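Local coordinates for protein Hydrogenase/urease maturation factor HypB (PDB 4LPS) that hydrolyses GTP slowly and binds nickel or zinc, serving nickel insertion into [NiFe] hydrogenase and the maturation of urease in Helicobacter pylori, at residues Phe211-Lys216 with Glu222-Phe227; Thr61-Leu66 with Ile133-Gly138; Val179-Ala184 with Phe190-Ser195. All coordinates share one frame; numbering follows the deposited sequence.

Interaction 1: Phe211-Lys216 with Glu222-Phe227. With GDP (guanosine-5'-diphosphate), chain D.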
# COMPACT_ATOMS: atom_id res chain seq x y z
N PHE A 211 12.18 -4.93 -0.51
CA PHE A 211 12.01 -5.82 0.63
C PHE A 211 11.57 -7.22 0.19
O PHE A 211 10.64 -7.36 -0.59
CB PHE A 211 10.98 -5.26 1.61
CG PHE A 211 11.42 -3.99 2.28
CD1 PHE A 211 11.11 -2.75 1.73
CD2 PHE A 211 12.14 -4.02 3.46
CE1 PHE A 211 11.51 -1.58 2.34
CE2 PHE A 211 12.53 -2.85 4.09
CZ PHE A 211 12.22 -1.63 3.52
N LEU A 212 12.26 -8.23 0.71
CA LEU A 212 11.79 -9.61 0.58
C LEU A 212 10.84 -9.89 1.73
O LEU A 212 11.19 -9.74 2.90
CB LEU A 212 12.96 -10.59 0.60
CG LEU A 212 13.74 -10.77 -0.70
CD1 LEU A 212 15.07 -11.46 -0.44
CD2 LEU A 212 12.92 -11.56 -1.71
N MET A 213 9.61 -10.30 1.40
CA MET A 213 8.60 -10.51 2.42
C MET A 213 7.87 -11.83 2.21
O MET A 213 7.54 -12.19 1.09
CB MET A 213 7.60 -9.35 2.43
CG MET A 213 6.32 -9.65 3.21
SD MET A 213 5.24 -8.22 3.43
CE MET A 213 6.42 -7.00 4.02
N SER A 214 7.63 -12.53 3.31
CA SER A 214 6.79 -13.72 3.30
C SER A 214 5.89 -13.73 4.52
O SER A 214 6.31 -13.34 5.61
CB SER A 214 7.65 -14.99 3.24
OG SER A 214 6.85 -16.15 3.33
N SER A 215 4.64 -14.15 4.33
CA SER A 215 3.72 -14.32 5.44
C SER A 215 4.21 -15.39 6.41
O SER A 215 3.76 -15.47 7.56
CB SER A 215 2.32 -14.67 4.92
OG SER A 215 2.35 -15.87 4.17
N LYS A 216 5.13 -16.22 5.94
CA LYS A 216 5.70 -17.30 6.74
C LYS A 216 6.96 -16.83 7.46
O LYS A 216 7.60 -17.61 8.17
CB LYS A 216 6.01 -18.51 5.86
CG LYS A 216 4.79 -19.07 5.15
CD LYS A 216 5.15 -20.22 4.23
CE LYS A 216 3.91 -20.93 3.71
NZ LYS A 216 4.16 -21.60 2.40
N GLU A 222 8.36 -7.82 10.55
CA GLU A 222 8.89 -6.97 11.61
C GLU A 222 9.84 -5.91 11.05
O GLU A 222 9.82 -4.76 11.49
CB GLU A 222 9.60 -7.83 12.66
CG GLU A 222 10.18 -7.05 13.83
CD GLU A 222 10.61 -7.96 14.96
OE1 GLU A 222 10.20 -7.72 16.11
OE2 GLU A 222 11.38 -8.92 14.69
N ASP A 223 10.68 -6.31 10.09
CA ASP A 223 11.62 -5.39 9.48
C ASP A 223 10.89 -4.30 8.71
O ASP A 223 11.27 -3.13 8.76
CB ASP A 223 12.59 -6.13 8.56
CG ASP A 223 13.64 -6.92 9.34
OD1 ASP A 223 13.69 -6.78 10.57
OD2 ASP A 223 14.40 -7.68 8.70
N PHE A 224 9.84 -4.68 7.99
CA PHE A 224 9.09 -3.73 7.18
C PHE A 224 8.30 -2.79 8.08
O PHE A 224 8.16 -1.61 7.77
CB PHE A 224 8.15 -4.46 6.20
CG PHE A 224 7.34 -3.53 5.35
CD1 PHE A 224 7.96 -2.72 4.40
CD2 PHE A 224 5.96 -3.45 5.49
CE1 PHE A 224 7.21 -1.85 3.62
CE2 PHE A 224 5.21 -2.59 4.71
CZ PHE A 224 5.84 -1.78 3.77
N LYS A 225 7.78 -3.33 9.18
CA LYS A 225 7.06 -2.53 10.16
C LYS A 225 7.95 -1.43 10.74
O LYS A 225 7.53 -0.28 10.86
CB LYS A 225 6.51 -3.43 11.28
CG LYS A 225 5.72 -2.73 12.38
CD LYS A 225 6.60 -2.28 13.54
CE LYS A 225 7.15 -3.45 14.32
NZ LYS A 225 8.00 -3.00 15.46
N ASN A 226 9.17 -1.80 11.12
CA ASN A 226 10.11 -0.85 11.70
C ASN A 226 10.52 0.21 10.69
O ASN A 226 10.74 1.36 11.04
CB ASN A 226 11.35 -1.57 12.23
CG ASN A 226 11.08 -2.32 13.52
OD1 ASN A 226 10.20 -1.95 14.30
ND2 ASN A 226 11.84 -3.38 13.76
N PHE A 227 10.62 -0.21 9.43
CA PHE A 227 10.86 0.71 8.32
C PHE A 227 9.78 1.78 8.24
O PHE A 227 10.07 2.97 8.11
CB PHE A 227 10.93 -0.08 7.01
CG PHE A 227 10.89 0.78 5.77
CD1 PHE A 227 12.00 1.52 5.39
CD2 PHE A 227 9.75 0.82 4.99
CE1 PHE A 227 11.96 2.30 4.25
CE2 PHE A 227 9.70 1.61 3.85
CZ PHE A 227 10.81 2.34 3.48
PB GDP D . -4.36 -9.51 -2.16
O1B GDP D . -5.47 -9.91 -3.10
O2B GDP D . -4.92 -8.73 -0.99
O3B GDP D . -3.37 -8.63 -2.87
O3A GDP D . -3.59 -10.82 -1.65
PA GDP D . -4.23 -11.87 -0.60
O1A GDP D . -3.91 -11.44 0.81
O2A GDP D . -5.71 -12.04 -0.80
O5' GDP D . -3.42 -13.20 -0.94
C5' GDP D . -3.79 -14.02 -2.05
C4' GDP D . -3.27 -15.43 -1.81
O4' GDP D . -1.86 -15.39 -1.59
C3' GDP D . -3.88 -16.03 -0.55
O3' GDP D . -4.16 -17.40 -0.82
C2' GDP D . -2.80 -15.94 0.50
O2' GDP D . -2.89 -17.05 1.40
C1' GDP D . -1.54 -16.03 -0.35
N9 GDP D . -0.38 -15.35 0.27
C8 GDP D . -0.31 -14.11 0.78
N7 GDP D . 0.94 -13.85 1.22
C5 GDP D . 1.70 -14.93 0.99
C6 GDP D . 3.11 -15.34 1.20
O6 GDP D . 3.93 -14.56 1.73
N1 GDP D . 3.49 -16.56 0.80
C2 GDP D . 2.62 -17.42 0.22
N2 GDP D . 3.07 -18.64 -0.16
N3 GDP D . 1.32 -17.12 -0.01
C4 GDP D . 0.82 -15.92 0.35

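Interaction 2: Thr61-Leu66 with Ile133-Gly138. With MG (magnesium ion), chain C; GDP (guanosine-5'-diphosphate), chain D; PO4 (phosphate ion), chain E.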
# COMPACT_ATOMS: atom_id res chain seq x y z
N THR A 61 -3.30 -10.00 3.25
CA THR A 61 -2.59 -10.91 4.15
C THR A 61 -1.51 -10.16 4.92
O THR A 61 -1.33 -10.36 6.12
CB THR A 61 -1.95 -12.09 3.40
OG1 THR A 61 -2.98 -12.87 2.77
CG2 THR A 61 -1.16 -12.98 4.36
N MET A 62 -0.79 -9.29 4.21
CA MET A 62 0.25 -8.48 4.82
C MET A 62 -0.31 -7.59 5.93
O MET A 62 0.27 -7.50 7.01
CB MET A 62 0.95 -7.62 3.77
CG MET A 62 2.12 -6.83 4.32
SD MET A 62 2.74 -5.67 3.10
CE MET A 62 1.35 -4.54 3.01
N LEU A 63 -1.43 -6.93 5.65
CA LEU A 63 -2.07 -6.07 6.63
C LEU A 63 -2.57 -6.87 7.83
O LEU A 63 -2.48 -6.41 8.97
CB LEU A 63 -3.22 -5.28 5.99
CG LEU A 63 -2.84 -4.29 4.88
CD1 LEU A 63 -4.06 -3.58 4.34
CD2 LEU A 63 -1.84 -3.28 5.40
N GLU A 64 -3.11 -8.06 7.57
CA GLU A 64 -3.52 -8.96 8.64
C GLU A 64 -2.35 -9.28 9.57
O GLU A 64 -2.49 -9.30 10.79
CB GLU A 64 -4.10 -10.26 8.08
CG GLU A 64 -5.49 -10.14 7.47
CD GLU A 64 -5.94 -11.42 6.78
OE1 GLU A 64 -5.12 -12.02 6.05
OE2 GLU A 64 -7.10 -11.83 6.97
N ASN A 65 -1.18 -9.52 8.97
CA ASN A 65 0.03 -9.82 9.73
C ASN A 65 0.59 -8.60 10.46
O ASN A 65 1.16 -8.72 11.54
CB ASN A 65 1.09 -10.42 8.81
CG ASN A 65 0.76 -11.84 8.39
OD1 ASN A 65 0.13 -12.58 9.14
ND2 ASN A 65 1.18 -12.22 7.19
N LEU A 66 0.43 -7.42 9.86
CA LEU A 66 0.90 -6.18 10.48
C LEU A 66 0.09 -5.85 11.74
O LEU A 66 0.60 -5.22 12.67
CB LEU A 66 0.83 -5.01 9.49
CG LEU A 66 1.95 -4.90 8.45
CD1 LEU A 66 1.65 -3.79 7.46
CD2 LEU A 66 3.29 -4.67 9.14
N ILE A 133 -3.94 3.35 6.20
CA ILE A 133 -3.45 2.52 5.11
C ILE A 133 -4.50 2.34 4.03
O ILE A 133 -5.62 1.88 4.30
CB ILE A 133 -2.97 1.15 5.63
CG1 ILE A 133 -1.78 1.33 6.58
CG2 ILE A 133 -2.60 0.23 4.47
CD1 ILE A 133 -1.13 0.04 7.05
N ILE A 134 -4.14 2.72 2.81
CA ILE A 134 -5.00 2.53 1.65
C ILE A 134 -4.57 1.29 0.89
O ILE A 134 -3.44 1.23 0.38
CB ILE A 134 -4.95 3.77 0.72
CG1 ILE A 134 -5.42 5.02 1.47
CG2 ILE A 134 -5.80 3.54 -0.52
CD1 ILE A 134 -5.14 6.31 0.74
N GLU A 135 -5.44 0.29 0.83
CA GLU A 135 -5.19 -0.85 -0.06
C GLU A 135 -5.93 -0.62 -1.36
O GLU A 135 -7.16 -0.69 -1.42
CB GLU A 135 -5.61 -2.18 0.58
CG GLU A 135 -5.19 -3.38 -0.27
CD GLU A 135 -5.69 -4.71 0.25
OE1 GLU A 135 -6.16 -5.53 -0.57
OE2 GLU A 135 -5.62 -4.95 1.47
N ASN A 136 -5.17 -0.32 -2.41
CA ASN A 136 -5.75 0.03 -3.69
C ASN A 136 -6.35 -1.17 -4.42
O ASN A 136 -6.08 -2.32 -4.07
CB ASN A 136 -4.70 0.71 -4.57
CG ASN A 136 -5.26 1.89 -5.34
OD1 ASN A 136 -6.30 1.79 -5.99
ND2 ASN A 136 -4.57 3.03 -5.26
N VAL A 137 -7.17 -0.88 -5.43
CA VAL A 137 -7.71 -1.89 -6.33
C VAL A 137 -6.57 -2.69 -6.97
O VAL A 137 -5.56 -2.12 -7.38
CB VAL A 137 -8.56 -1.24 -7.44
CG1 VAL A 137 -9.11 -2.30 -8.39
CG2 VAL A 137 -9.70 -0.44 -6.82
N GLY A 138 -6.74 -4.01 -7.03
CA GLY A 138 -5.76 -4.85 -7.70
C GLY A 138 -5.63 -4.47 -9.16
O GLY A 138 -6.56 -4.66 -9.95
MG MG C . -6.95 -7.80 -0.95
PB GDP D . -4.36 -9.51 -2.16
O1B GDP D . -5.47 -9.91 -3.10
O2B GDP D . -4.92 -8.73 -0.99
O3B GDP D . -3.37 -8.63 -2.87
O3A GDP D . -3.59 -10.82 -1.65
PA GDP D . -4.23 -11.87 -0.60
O1A GDP D . -3.91 -11.44 0.81
O2A GDP D . -5.71 -12.04 -0.80
O5' GDP D . -3.42 -13.20 -0.94
C5' GDP D . -3.79 -14.02 -2.05
C4' GDP D . -3.27 -15.43 -1.81
O4' GDP D . -1.86 -15.39 -1.59
C3' GDP D . -3.88 -16.03 -0.55
O3' GDP D . -4.16 -17.40 -0.82
C2' GDP D . -2.80 -15.94 0.50
O2' GDP D . -2.89 -17.05 1.40
C1' GDP D . -1.54 -16.03 -0.35
N9 GDP D . -0.38 -15.35 0.27
C8 GDP D . -0.31 -14.11 0.78
N7 GDP D . 0.94 -13.85 1.22
C5 GDP D . 1.70 -14.93 0.99
C6 GDP D . 3.11 -15.34 1.20
O6 GDP D . 3.93 -14.56 1.73
N1 GDP D . 3.49 -16.56 0.80
C2 GDP D . 2.62 -17.42 0.22
N2 GDP D . 3.07 -18.64 -0.16
N3 GDP D . 1.32 -17.12 -0.01
C4 GDP D . 0.82 -15.92 0.35
P PO4 E . -7.07 -7.29 -4.52
O1 PO4 E . -7.62 -5.89 -4.60
O2 PO4 E . -7.19 -7.77 -3.09
O3 PO4 E . -7.87 -8.19 -5.42
O4 PO4 E . -5.63 -7.29 -4.94
O HOH W 1 -7.59 -9.96 -1.19

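Interaction 3: Val179-Ala184 with Phe190-Ser195. With GDP (guanosine-5'-diphosphate), chain D.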
# COMPACT_ATOMS: atom_id res chain seq x y z
N VAL A 179 9.54 -1.07 -2.84
CA VAL A 179 9.00 -2.24 -3.51
C VAL A 179 9.12 -3.44 -2.60
O VAL A 179 10.17 -3.68 -1.99
CB VAL A 179 9.72 -2.52 -4.86
CG1 VAL A 179 9.13 -3.74 -5.54
CG2 VAL A 179 9.64 -1.32 -5.77
N ILE A 180 8.03 -4.19 -2.48
CA ILE A 180 8.04 -5.43 -1.71
C ILE A 180 7.95 -6.63 -2.64
O ILE A 180 6.98 -6.78 -3.38
CB ILE A 180 6.88 -5.48 -0.71
CG1 ILE A 180 7.00 -4.34 0.31
CG2 ILE A 180 6.82 -6.83 -0.01
CD1 ILE A 180 5.76 -4.15 1.15
N ILE A 181 8.96 -7.50 -2.59
CA ILE A 181 8.87 -8.79 -3.26
C ILE A 181 8.14 -9.74 -2.31
O ILE A 181 8.73 -10.25 -1.36
CB ILE A 181 10.25 -9.37 -3.64
CG1 ILE A 181 10.99 -8.41 -4.57
CG2 ILE A 181 10.09 -10.73 -4.30
CD1 ILE A 181 12.39 -8.87 -4.95
N SER A 182 6.86 -9.96 -2.57
CA SER A 182 6.02 -10.70 -1.64
C SER A 182 5.99 -12.18 -2.00
O SER A 182 6.41 -12.57 -3.09
CB SER A 182 4.60 -10.13 -1.61
OG SER A 182 4.01 -10.10 -2.89
N LYS A 183 5.52 -13.00 -1.06
CA LYS A 183 5.54 -14.46 -1.18
C LYS A 183 6.96 -14.95 -1.48
O LYS A 183 7.17 -15.81 -2.33
CB LYS A 183 4.56 -14.92 -2.27
CG LYS A 183 3.20 -14.24 -2.18
CD LYS A 183 2.18 -14.85 -3.14
CE LYS A 183 0.86 -14.09 -3.08
NZ LYS A 183 -0.20 -14.70 -3.95
N ALA A 184 7.92 -14.40 -0.74
CA ALA A 184 9.33 -14.71 -0.95
C ALA A 184 9.67 -16.17 -0.63
O ALA A 184 10.71 -16.67 -1.04
CB ALA A 184 10.19 -13.77 -0.12
N PHE A 190 9.61 -21.26 -8.16
CA PHE A 190 9.35 -20.49 -9.37
C PHE A 190 10.61 -20.08 -10.14
O PHE A 190 10.52 -19.43 -11.18
CB PHE A 190 8.53 -19.24 -9.03
CG PHE A 190 7.07 -19.50 -8.85
CD1 PHE A 190 6.22 -19.51 -9.95
CD2 PHE A 190 6.53 -19.74 -7.59
CE1 PHE A 190 4.87 -19.75 -9.80
CE2 PHE A 190 5.18 -19.98 -7.43
CZ PHE A 190 4.34 -19.98 -8.54
N ASN A 191 11.78 -20.47 -9.62
CA ASN A 191 13.06 -20.07 -10.20
C ASN A 191 13.10 -18.55 -10.37
O ASN A 191 13.59 -18.03 -11.38
CB ASN A 191 13.30 -20.79 -11.53
CG ASN A 191 13.14 -22.30 -11.43
OD1 ASN A 191 13.97 -22.99 -10.84
ND2 ASN A 191 12.05 -22.81 -12.00
N PHE A 192 12.58 -17.85 -9.37
CA PHE A 192 12.43 -16.40 -9.39
C PHE A 192 13.79 -15.76 -9.16
O PHE A 192 14.51 -16.14 -8.24
CB PHE A 192 11.42 -15.98 -8.32
CG PHE A 192 11.09 -14.51 -8.31
CD1 PHE A 192 11.88 -13.60 -7.61
CD2 PHE A 192 9.96 -14.05 -8.97
CE1 PHE A 192 11.56 -12.25 -7.59
CE2 PHE A 192 9.63 -12.70 -8.95
CZ PHE A 192 10.43 -11.80 -8.26
N ARG A 193 14.13 -14.79 -10.00
CA ARG A 193 15.42 -14.11 -9.87
C ARG A 193 15.28 -12.72 -9.26
O ARG A 193 14.92 -11.76 -9.95
CB ARG A 193 16.12 -14.06 -11.24
CG ARG A 193 16.70 -15.41 -11.64
CD ARG A 193 16.91 -15.60 -13.14
NE ARG A 193 17.37 -14.40 -13.83
CZ ARG A 193 16.60 -13.67 -14.63
NH1 ARG A 193 15.34 -14.01 -14.83
NH2 ARG A 193 17.09 -12.59 -15.22
N VAL A 194 15.53 -12.65 -7.96
CA VAL A 194 15.57 -11.39 -7.21
C VAL A 194 16.51 -10.39 -7.88
O VAL A 194 16.26 -9.19 -7.88
CB VAL A 194 15.99 -11.63 -5.75
CG1 VAL A 194 16.21 -10.32 -5.01
CG2 VAL A 194 14.93 -12.45 -5.03
N SER A 195 17.60 -10.91 -8.45
CA SER A 195 18.57 -10.08 -9.16
C SER A 195 17.93 -9.31 -10.32
O SER A 195 18.29 -8.17 -10.58
CB SER A 195 19.72 -10.94 -9.69
OG SER A 195 19.25 -11.95 -10.57
PB GDP D . -4.36 -9.51 -2.16
O1B GDP D . -5.47 -9.91 -3.10
O2B GDP D . -4.92 -8.73 -0.99
O3B GDP D . -3.37 -8.63 -2.87
O3A GDP D . -3.59 -10.82 -1.65
PA GDP D . -4.23 -11.87 -0.60
O1A GDP D . -3.91 -11.44 0.81
O2A GDP D . -5.71 -12.04 -0.80
O5' GDP D . -3.42 -13.20 -0.94
C5' GDP D . -3.79 -14.02 -2.05
C4' GDP D . -3.27 -15.43 -1.81
O4' GDP D . -1.86 -15.39 -1.59
C3' GDP D . -3.88 -16.03 -0.55
O3' GDP D . -4.16 -17.40 -0.82
C2' GDP D . -2.80 -15.94 0.50
O2' GDP D . -2.89 -17.05 1.40
C1' GDP D . -1.54 -16.03 -0.35
N9 GDP D . -0.38 -15.35 0.27
C8 GDP D . -0.31 -14.11 0.78
N7 GDP D . 0.94 -13.85 1.22
C5 GDP D . 1.70 -14.93 0.99
C6 GDP D . 3.11 -15.34 1.20
O6 GDP D . 3.93 -14.56 1.73
N1 GDP D . 3.49 -16.56 0.80
C2 GDP D . 2.62 -17.42 0.22
N2 GDP D . 3.07 -18.64 -0.16
N3 GDP D . 1.32 -17.12 -0.01
C4 GDP D . 0.82 -15.92 0.35

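Interaction 1: Phe211-Lys216 with Glu222-Phe227
Phe211, near the end of the edge strand, packs its ring against both Phe224 and Phe227, which stand one turn apart on the helix that follows. The three rings form an aromatic cluster built from two T-shaped pairs. Phe224 presents its edge to Phe211: its CD1 lies over the centre of the Phe211 ring, and the planes meet at 74°. Phe211 in turn points its own edge at Phe227, with CZ 3.6 Å from Phe227 CG and the ring planes at 55°. This is the tight part of the contact. CZ sits above the Phe227 face, displaced toward the rim, and CE1 follows it over the CD2-CE2 side. Both helix rings have CG anti to the backbone N, which swings them toward the strand.

Met213 adds a smaller patch: its chain bends at chi3, and the CE methyl reaches Phe224 CB at 3.8 Å. Here, on the inner side, Phe224 and Met213 are buried. Phe211 and Phe227 remain partly exposed despite their close fit, and the outer side of the cluster is accordingly the more open one.

The loop that continues from the strand turns to the nucleotide. Ser215 N gives an almost straight hydrogen bond to GDP O6, 2.7 Å long at 173°, reading the guanine carbonyl, and Ser214 OG closes an ST turn by accepting from Lys216 N.

Helix 218-234 lies against the sheet, Phe224 touching Ile180 of strand 178-182 and Ile154 of strand 152-158, and Phe227 touching Met152 of the latter.

Interaction 2: Thr61-Leu66 with Ile133-Gly138
With CG anti to the carbonyl carbon (chi1 -64°), Leu63 directs both its methyls at the sheet, where Ile133 sends CG2, anti to its own backbone N, to meet them. This is the core of a P-loop GTPase: the helix that follows the phosphate-binding loop packs on a central parallel strand. Leu63 CD2 lies 3.7 Å from Ile133 CG2 and nearly as close to Ile133 CD1; the two branched chains lie alongside, pointing opposite ways, in the protein interior.

Two residues along the strand, Glu135 faces the same helix but extends toward the nucleotide. Leu63 CD1 packs at 3.5 Å on its OE2, while OE1 binds the magnesium ion at 2.4 Å, so one carboxylate has an apolar neighbour at one oxygen and the metal at the other. Thr60 and Asp86 complete the protein share of the metal site. GDP O2B, O2 of a separate phosphate ion and a water supply the rest, and that water also donates to GDP O2A and O1B.

The helix start holds the alpha phosphate: Thr61 N and Thr61 OG1 both donate to GDP O1A. Glu64 forms a salt bridge with Arg89, itself a GDP ligand. Farther along the chain, Gly138 N gives a weak hydrogen bond to the phosphate ion, which probably came from the crystallisation liquor. Just before it, Asn136 OD1 receives Val137 N on a lone pair in the carbonyl plane, at 2.9 Å.

Interaction 3: Val179-Ala184 with Phe190-Ser195
Ile181 is the strand residue that meets both Phe192 and Val194, and it does so with separate branches. Its CB directs the side chain toward the loop before helix 194-204. From there CG2, anti to the backbone N, runs to the Phe192 ring, 3.9 Å from CE1 and slightly farther from CZ. The other branch leaves through CG1, anti to the carbonyl carbon (chi1 -59°), and continues extended to CD1, which ends 4.1 Å from Val194 CG1. One isoleucine thus spans the last loop residues and the first turn of the helix. The contact is wholly apolar. Its inner part is buried, Phe192 approaching Ile181 obliquely, and Val194, partly exposed, closes the outer side.

Arg193 stands between these two partners at the N-cap position of the helix and turns outward, where its NH1 makes a salt bridge with Asp163.

Two residues beyond Ile181, Lys183 serves the nucleotide. Its extended chain runs along the guanine: CB lies near GDP N1, CG near C6 and C5, CD near C4, and CE near O4'. NZ then gives GDP O4' a hydrogen bond of 3.0 Å and also hydrogen-bonds to Gly56 O, so the aliphatic part covers the base while NZ grips the ribose ring oxygen. Lys183 with Asp185 is consistent with the guanine-recognition (G4) motif of GTPases.

Strand 178-182, helix 194-204 and strand 210-212 form a beta-alpha-beta unit of the parallel sheet. Ile181 also packs on Val197 of that helix and on Ile210 and Leu212 of the edge strand, while Phe192 reaches Val197 and the loop at Val159.

In the fold
Each contact contributes one or more residues to the same GDP site, and all three share the parallel sheet. Interactions 1 and 3 lie about 13 Å apart, centre to centre, on adjacent strands, where Phe211 N to Val179 O (2.8 Å) and Phe211 O to Ile181 N (2.6 Å) are probable hydrogen bonds. Interaction 2 lies about 13 Å from interaction 1 and about 18 Å from interaction 3. Met62 ties it to both: its CG touches Met213 SD at 3.5 Å, and its SD touches Ile180 CD1 at 3.9 Å. The three supply part of the nucleotide site; Lys59, Thr60, Arg89 and Asp185 also hydrogen-bond to GDP.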